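Long-range contacts in Ral guanine nucleotide dissociation stimulator-like 2 (Mus musculus, PDB 4JGW), which probably acts as a guanine nucleotide exchange factor, associates in vitro with GTP-bound Rap1A and H-Ras, and interacts with SH3 domain-containing proteins: residues G54-L59 with G412-D417; Q286-L291 with G330-D335; L304-S309 with G386-L391. All coordinates share one frame; numbering follows the deposited sequence.

Interaction 1 of 3, residues G54-L59 with G412-D417; sequences GTLEAL and GYINFD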
# COMPACT_ATOMS: atom_id res chain seq x y z
N GLY A 54 -22.71 8.36 -8.74
CA GLY A 54 -23.05 8.67 -10.12
C GLY A 54 -22.59 7.61 -11.10
O GLY A 54 -21.81 6.72 -10.74
N THR A 55 -23.06 7.72 -12.34
CA THR A 55 -22.65 6.82 -13.41
C THR A 55 -21.19 7.09 -13.77
O THR A 55 -20.66 8.16 -13.48
CB THR A 55 -23.52 6.97 -14.68
OG1 THR A 55 -23.36 8.30 -15.21
CG2 THR A 55 -24.99 6.71 -14.38
N LEU A 56 -20.56 6.11 -14.42
CA LEU A 56 -19.18 6.23 -14.87
C LEU A 56 -19.00 7.45 -15.78
O LEU A 56 -17.97 8.13 -15.73
CB LEU A 56 -18.74 4.95 -15.57
CG LEU A 56 -17.24 4.63 -15.69
CD1 LEU A 56 -16.51 4.73 -14.35
CD2 LEU A 56 -17.06 3.24 -16.29
N GLU A 57 -20.02 7.72 -16.59
CA GLU A 57 -20.04 8.89 -17.48
C GLU A 57 -20.14 10.20 -16.68
O GLU A 57 -19.51 11.20 -17.04
CB GLU A 57 -21.21 8.79 -18.47
CG GLU A 57 -21.04 7.73 -19.57
CD GLU A 57 -21.26 6.30 -19.09
OE1 GLU A 57 -21.79 6.09 -17.98
OE2 GLU A 57 -20.89 5.37 -19.85
N ALA A 58 -20.92 10.17 -15.60
CA ALA A 58 -21.09 11.34 -14.73
C ALA A 58 -19.84 11.63 -13.91
O ALA A 58 -19.54 12.79 -13.61
CB ALA A 58 -22.30 11.15 -13.83
N LEU A 59 -19.12 10.57 -13.54
CA LEU A 59 -17.85 10.71 -12.83
C LEU A 59 -16.84 11.48 -13.69
O LEU A 59 -16.11 12.33 -13.18
CB LEU A 59 -17.28 9.35 -12.43
CG LEU A 59 -18.06 8.43 -11.48
CD1 LEU A 59 -17.22 7.22 -11.09
CD2 LEU A 59 -18.56 9.15 -10.24
N GLY A 412 -27.82 1.81 -9.76
CA GLY A 412 -26.70 1.55 -10.66
C GLY A 412 -25.57 2.56 -10.55
O GLY A 412 -24.55 2.43 -11.23
N TYR A 413 -25.75 3.58 -9.70
CA TYR A 413 -24.73 4.59 -9.45
C TYR A 413 -23.55 3.98 -8.71
O TYR A 413 -23.74 3.21 -7.77
CB TYR A 413 -25.29 5.74 -8.61
CG TYR A 413 -26.16 6.75 -9.33
CD1 TYR A 413 -26.44 7.99 -8.75
CD2 TYR A 413 -26.70 6.49 -10.59
CE1 TYR A 413 -27.23 8.93 -9.39
CE2 TYR A 413 -27.50 7.42 -11.25
CZ TYR A 413 -27.76 8.64 -10.64
OH TYR A 413 -28.55 9.57 -11.28
N ILE A 414 -22.34 4.33 -9.13
CA ILE A 414 -21.14 3.95 -8.39
C ILE A 414 -21.12 4.69 -7.05
O ILE A 414 -21.20 5.92 -7.01
CB ILE A 414 -19.85 4.24 -9.21
CG1 ILE A 414 -19.77 3.29 -10.41
CG2 ILE A 414 -18.60 4.13 -8.34
CD1 ILE A 414 -18.92 3.80 -11.56
N ASN A 415 -21.05 3.92 -5.96
CA ASN A 415 -20.98 4.49 -4.62
C ASN A 415 -19.58 5.07 -4.36
O ASN A 415 -18.68 4.36 -3.91
CB ASN A 415 -21.35 3.44 -3.57
CG ASN A 415 -21.18 3.94 -2.13
OD1 ASN A 415 -21.29 5.13 -1.86
ND2 ASN A 415 -20.93 3.01 -1.21
N PHE A 416 -19.41 6.36 -4.66
CA PHE A 416 -18.10 6.98 -4.59
C PHE A 416 -17.60 7.19 -3.16
O PHE A 416 -16.39 7.28 -2.93
CB PHE A 416 -18.04 8.29 -5.39
CG PHE A 416 -16.64 8.66 -5.82
CD1 PHE A 416 -16.07 8.10 -6.95
CD2 PHE A 416 -15.89 9.58 -5.08
CE1 PHE A 416 -14.78 8.44 -7.35
CE2 PHE A 416 -14.60 9.92 -5.46
CZ PHE A 416 -14.05 9.35 -6.61
N ASP A 417 -18.53 7.26 -2.20
CA ASP A 417 -18.18 7.31 -0.78
C ASP A 417 -17.19 6.21 -0.42
O ASP A 417 -16.21 6.45 0.29
CB ASP A 417 -19.43 7.19 0.10
CG ASP A 417 -20.26 8.47 0.13
OD1 ASP A 417 -19.84 9.48 -0.47
OD2 ASP A 417 -21.33 8.46 0.76
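Gly-54 and Ile-414 form an antiparallel, hydrogen-bonded bridge between the RasGEF N-terminal (REM) part and the catalytic CDC25-homology part of this exchange factor. The bonds are unequal. Ile-414 N donates to Gly-54 O at 2.9 Å, reaching it from above the carbonyl plane, 49° out of it. The return bond, from Gly-54 N to Ile-414 O, is weak: it spans 3.4 Å, although its angle at hydrogen, 153°, is reasonable. Beside the bridge, the Tyr-413 ring lies against the glycine backbone. Gly-54 CA sits over one ring face, 4.0 Å from the centroid of Tyr-413, a CH-pi contact displaced toward the rim; Thr-55 N lies above that same face. The methyl CG2 of Thr-55 also reaches the CD2 and CE2 side of the ring.

The apolar half of the contact centres on the end of Ile-414. With CG1 directed anti to the carbonyl carbon (chi1 -69°), the side chain carries its terminal methyl to two leucines of the first helical turn. Ile-414 CD1 is 3.8 Å from Leu-56 CD1, and it meets Leu-59 CD1 at 3.8 Å as well. The other branch of Leu-59 approaches the Phe-416 ring obliquely, its CD2 4.3 Å from Phe-416 CD1. Thr-55 fixes the start of this helix: its OG1 accepts from Ala-58 N at 3.1 Å, an N-cap bond.

Phe-86 adds to the apolar cluster by touching Leu-56, Leu-59 and Ile-414, while Phe-416 meets the ring of Phe-75. Strand 414-415 thus forms an edge of the antiparallel sheet beside strand 46-54 and runs straight on into helix 416-436, which probably corresponds to the second arm of the helical hairpin of CDC25-homology domains.

Interaction 2 of 3, residues Q286-L291 with G330-D335; sequences QRARLL and GETTRD
Ala-288 opens the contact by pressing its CB against Glu-331, where helix 284-303 of the Ras-GEF domain packs on the turn between helices 326-330 and 334-344. This is helix-to-turn packing: no hydrogen bond joins the two segments, and together they bury 208 Å². Ala-288 CB lies 3.6 Å from Glu-331 CB and equally close to the backbone carbon of Glu-331, so the small methyl lets the turn come near; the CA atoms of Ala-288 and Thr-332 are 5.1 Å apart.

Next, Arg-289 has its CB directed away from the turn, but a bend at chi2 (-63°) brings the guanidinium back. Its NH2 then reaches Thr-333 CG2 at 4.2 Å, a loose van der Waals contact. The charge is engaged by Glu-292, which forms a salt bridge to Arg-289 NH1 and accepts Thr-333 N through its other carboxylate oxygen. Glu-331 OE1 is too distant for pairing, 6.6 Å from Arg-289 NH2. Thr-333 occupies the N-cap position of helix 334-344, and its OG1 is hydrogen-bonded to Ser-336 OG.

One turn beyond Ala-288, Leu-291 crosses Thr-332 at about a right angle. The hydroxyl of Thr-332 donates to Ala-328 O, and the methyl of Leu-291 packs against the hydroxyl oxygen itself, CD1 lying 3.7 Å from Thr-332 OG1.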
# COMPACT_ATOMS: atom_id res chain seq x y z
N GLN A 286 21.81 -24.26 23.15
CA GLN A 286 22.28 -23.81 21.83
C GLN A 286 21.15 -23.18 21.03
O GLN A 286 21.34 -22.17 20.35
CB GLN A 286 22.89 -24.97 21.04
CG GLN A 286 24.13 -25.59 21.67
CD GLN A 286 24.71 -26.71 20.83
OE1 GLN A 286 24.09 -27.75 20.64
NE2 GLN A 286 25.92 -26.49 20.31
N ARG A 287 19.97 -23.80 21.10
CA ARG A 287 18.78 -23.33 20.40
C ARG A 287 18.27 -22.02 20.98
O ARG A 287 17.74 -21.18 20.25
CB ARG A 287 17.68 -24.40 20.44
CG ARG A 287 16.59 -24.21 19.39
CD ARG A 287 15.49 -25.27 19.47
NE ARG A 287 16.01 -26.64 19.52
CZ ARG A 287 16.40 -27.34 18.46
NH1 ARG A 287 16.35 -26.83 17.24
NH2 ARG A 287 16.86 -28.58 18.63
N ALA A 288 18.43 -21.85 22.29
CA ALA A 288 18.05 -20.62 22.98
C ALA A 288 18.84 -19.42 22.47
O ALA A 288 18.31 -18.31 22.40
CB ALA A 288 18.22 -20.77 24.48
N ARG A 289 20.10 -19.65 22.12
CA ARG A 289 20.97 -18.60 21.57
C ARG A 289 20.45 -18.09 20.23
O ARG A 289 20.58 -16.91 19.92
CB ARG A 289 22.42 -19.10 21.45
CG ARG A 289 23.06 -19.48 22.79
CD ARG A 289 23.16 -18.28 23.73
NE ARG A 289 22.90 -18.63 25.12
CZ ARG A 289 22.93 -17.77 26.14
NH1 ARG A 289 23.21 -16.49 25.93
NH2 ARG A 289 22.67 -18.18 27.37
N LEU A 290 19.87 -19.00 19.45
CA LEU A 290 19.22 -18.64 18.19
C LEU A 290 17.93 -17.86 18.43
O LEU A 290 17.66 -16.88 17.74
CB LEU A 290 18.95 -19.89 17.35
CG LEU A 290 20.18 -20.53 16.69
CD1 LEU A 290 19.97 -22.02 16.48
CD2 LEU A 290 20.52 -19.84 15.37
N LEU A 291 17.14 -18.28 19.42
CA LEU A 291 15.94 -17.56 19.83
C LEU A 291 16.29 -16.14 20.28
O LEU A 291 15.68 -15.17 19.84
CB LEU A 291 15.19 -18.30 20.94
CG LEU A 291 14.47 -19.61 20.63
CD1 LEU A 291 14.08 -20.32 21.92
CD2 LEU A 291 13.24 -19.38 19.76
N GLY A 330 12.99 -22.34 27.78
CA GLY A 330 13.43 -22.46 29.17
C GLY A 330 14.89 -22.09 29.40
O GLY A 330 15.27 -21.77 30.53
N GLU A 331 15.69 -22.12 28.34
CA GLU A 331 17.10 -21.74 28.40
C GLU A 331 17.35 -20.28 27.99
O GLU A 331 18.47 -19.78 28.08
CB GLU A 331 17.97 -22.69 27.55
CG GLU A 331 18.03 -24.13 28.06
CD GLU A 331 18.65 -24.26 29.44
OE1 GLU A 331 19.60 -23.50 29.76
OE2 GLU A 331 18.19 -25.12 30.22
N THR A 332 16.29 -19.61 27.53
CA THR A 332 16.36 -18.21 27.11
C THR A 332 16.46 -17.29 28.33
O THR A 332 15.71 -17.44 29.29
CB THR A 332 15.14 -17.84 26.24
OG1 THR A 332 15.11 -18.68 25.07
CG2 THR A 332 15.19 -16.38 25.80
N THR A 333 17.40 -16.35 28.28
CA THR A 333 17.60 -15.38 29.37
C THR A 333 16.36 -14.53 29.60
O THR A 333 15.62 -14.22 28.65
CB THR A 333 18.82 -14.45 29.12
OG1 THR A 333 18.60 -13.67 27.94
CG2 THR A 333 20.11 -15.25 28.97
N ARG A 334 16.13 -14.16 30.86
CA ARG A 334 14.94 -13.40 31.26
C ARG A 334 14.83 -12.04 30.56
O ARG A 334 13.73 -11.58 30.27
CB ARG A 334 14.90 -13.24 32.79
CG ARG A 334 13.59 -12.70 33.35
CD ARG A 334 12.41 -13.65 33.09
NE ARG A 334 11.15 -12.91 32.97
CZ ARG A 334 10.01 -13.43 32.52
NH1 ARG A 334 9.94 -14.70 32.15
NH2 ARG A 334 8.92 -12.67 32.44
N ASP A 335 15.98 -11.43 30.27
CA ASP A 335 16.02 -10.14 29.57
C ASP A 335 15.48 -10.25 28.15
O ASP A 335 14.73 -9.38 27.70
CB ASP A 335 17.45 -9.59 29.55
CG ASP A 335 17.50 -8.08 29.37
OD1 ASP A 335 17.09 -7.59 28.30
OD2 ASP A 335 17.95 -7.39 30.31

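Interaction 3 of 3, residues L304-S309 with G386-L391; sequences LRNFSS and GVVPYL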
# COMPACT_ATOMS: atom_id res chain seq x y z
N LEU A 304 14.68 0.64 14.01
CA LEU A 304 14.72 1.17 12.64
C LEU A 304 13.32 1.46 12.10
O LEU A 304 13.18 1.94 10.97
CB LEU A 304 15.44 0.19 11.71
CG LEU A 304 16.96 0.05 11.82
CD1 LEU A 304 17.42 -1.15 11.02
CD2 LEU A 304 17.68 1.32 11.36
N ARG A 305 12.30 1.18 12.91
CA ARG A 305 10.89 1.36 12.54
C ARG A 305 10.47 0.48 11.36
O ARG A 305 9.59 0.86 10.57
CB ARG A 305 10.56 2.84 12.28
CG ARG A 305 10.66 3.74 13.51
CD ARG A 305 10.12 5.13 13.22
NE ARG A 305 8.68 5.10 12.90
CZ ARG A 305 7.97 6.15 12.52
NH1 ARG A 305 8.53 7.35 12.41
NH2 ARG A 305 6.67 6.01 12.26
N ASN A 306 11.09 -0.69 11.24
CA ASN A 306 10.69 -1.69 10.26
C ASN A 306 9.72 -2.67 10.92
O ASN A 306 10.12 -3.75 11.37
CB ASN A 306 11.91 -2.41 9.67
CG ASN A 306 11.54 -3.47 8.63
OD1 ASN A 306 10.38 -3.60 8.23
ND2 ASN A 306 12.53 -4.22 8.19
N PHE A 307 8.46 -2.27 10.99
CA PHE A 307 7.43 -3.07 11.66
C PHE A 307 7.00 -4.29 10.85
O PHE A 307 6.38 -5.20 11.38
CB PHE A 307 6.23 -2.19 12.04
CG PHE A 307 6.57 -1.07 12.98
CD1 PHE A 307 6.78 0.22 12.51
CD2 PHE A 307 6.71 -1.31 14.35
CE1 PHE A 307 7.11 1.26 13.38
CE2 PHE A 307 7.03 -0.28 15.23
CZ PHE A 307 7.24 1.01 14.74
N SER A 308 7.35 -4.29 9.56
CA SER A 308 7.11 -5.45 8.70
C SER A 308 7.94 -6.66 9.16
O SER A 308 7.40 -7.75 9.35
CB SER A 308 7.42 -5.12 7.24
OG SER A 308 7.13 -6.22 6.41
N SER A 309 9.25 -6.46 9.35
CA SER A 309 10.12 -7.54 9.80
C SER A 309 10.01 -7.82 11.30
O SER A 309 10.25 -8.95 11.74
CB SER A 309 11.57 -7.30 9.39
OG SER A 309 11.79 -7.81 8.08
N GLY A 386 13.34 6.88 8.58
CA GLY A 386 12.67 5.88 7.75
C GLY A 386 11.60 5.09 8.48
O GLY A 386 11.54 5.10 9.71
N VAL A 387 10.76 4.39 7.71
CA VAL A 387 9.71 3.52 8.26
C VAL A 387 9.29 2.46 7.24
O VAL A 387 9.29 2.72 6.03
CB VAL A 387 8.48 4.33 8.77
CG1 VAL A 387 7.69 4.95 7.61
CG2 VAL A 387 7.57 3.47 9.65
N VAL A 388 8.98 1.26 7.72
CA VAL A 388 8.36 0.22 6.90
C VAL A 388 7.22 -0.41 7.69
O VAL A 388 7.46 -1.11 8.68
CB VAL A 388 9.36 -0.90 6.47
CG1 VAL A 388 8.66 -1.90 5.55
CG2 VAL A 388 10.58 -0.32 5.78
N PRO A 389 5.96 -0.16 7.27
CA PRO A 389 4.83 -0.74 7.98
C PRO A 389 4.63 -2.21 7.63
O PRO A 389 5.06 -2.66 6.56
CB PRO A 389 3.65 0.08 7.48
CG PRO A 389 4.04 0.49 6.12
CD PRO A 389 5.53 0.67 6.14
N TYR A 390 3.99 -2.95 8.53
CA TYR A 390 3.47 -4.27 8.21
C TYR A 390 2.23 -4.06 7.35
O TYR A 390 1.23 -3.49 7.81
CB TYR A 390 3.15 -5.06 9.49
CG TYR A 390 2.36 -6.34 9.25
CD1 TYR A 390 2.83 -7.31 8.36
CD2 TYR A 390 1.16 -6.57 9.91
CE1 TYR A 390 2.10 -8.48 8.13
CE2 TYR A 390 0.43 -7.73 9.69
CZ TYR A 390 0.91 -8.68 8.80
OH TYR A 390 0.20 -9.84 8.58
N LEU A 391 2.31 -4.51 6.10
CA LEU A 391 1.27 -4.25 5.11
C LEU A 391 -0.04 -4.98 5.41
O LEU A 391 -1.12 -4.49 5.06
CB LEU A 391 1.78 -4.61 3.71
CG LEU A 391 0.95 -4.20 2.49
CD1 LEU A 391 0.66 -2.70 2.46
CD2 LEU A 391 1.64 -4.63 1.21
O HOH W 1 4.74 -5.87 5.28
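Val-388 exchanges backbone bonds with both ends of a short turn in 304-309. Its N donates to Arg-305 O at 2.9 Å, almost straight at 175°. Its carbonyl oxygen receives two weak bonds: Phe-307 N is 2.8 Å from Val-388 O but strongly bent at 127°, and Ser-308 N lies 3.3 Å from the same oxygen. These bonds frame a single bridge, Asn-306 with Val-388, where the two backbones run in nearly the same direction.

Side chains pack alongside the bridge. Asn-306 and Val-388 point the same way, bringing Asn-306 OD1 to 3.4 Å from Val-388 CB. Arg-305 bends at chi3 (63°) and brings its guanidinium beside Val-387; Val-387 CB lies over one face, toward the rim, and CG2 is 3.8 Å from Arg-305 NH2. That methyl also touches the edge of the Phe-307 ring.

The turn joins two consecutive helices of the CDC25-homology (Ras-GEF) domain, and the loop before helix 392-404 lies along it. Arg-305, with positive phi, ends helix 284-303 in a Schellman motif, and Asn-306 then N-caps helix 307-318: its OD1 accepts Ser-309 N at 3.3 Å, the donor standing well above the amide carbonyl plane. A water extends the contact toward helix 392-404, bound by Ser-308 OG at 2.7 Å and accepting from Leu-391 N at 2.9 Å.

Farther out, Asp-214 OD2 accepts both Asn-306 ND2 and Ser-309 OG, positioning the capping amide from helix 203-219, while Thr-211 OG1 is a further partner of that ND2. Arg-305 NH1 makes a salt bridge to Glu-435 of helix 416-436, where Leu-432 packs on Val-387 and Pro-389. The Tyr-390 ring meets those of Phe-253 and Tyr-311.

Overall arrangement
From the N terminus, residues 54-59 come first and are met only by 412-417, 353 residues on, so interaction 1 closes the longest loop and encloses the other two. Within it, 286-291 opens interaction 2 and 304-309 opens interaction 3; the chain returns at 330-335 and then at 386-391, so these two loops cross. Interaction 1 joins the REM part to the catalytic domain. Interactions 2 and 3 lie within the Ras-GEF domain, the former tying helix 284-303 to the turn before helix 334-344, the latter the start of the consecutive helix 307-318 to the loop before helix 392-404. Centres of interactions 1 and 2 are about 58 Å apart. None touches another.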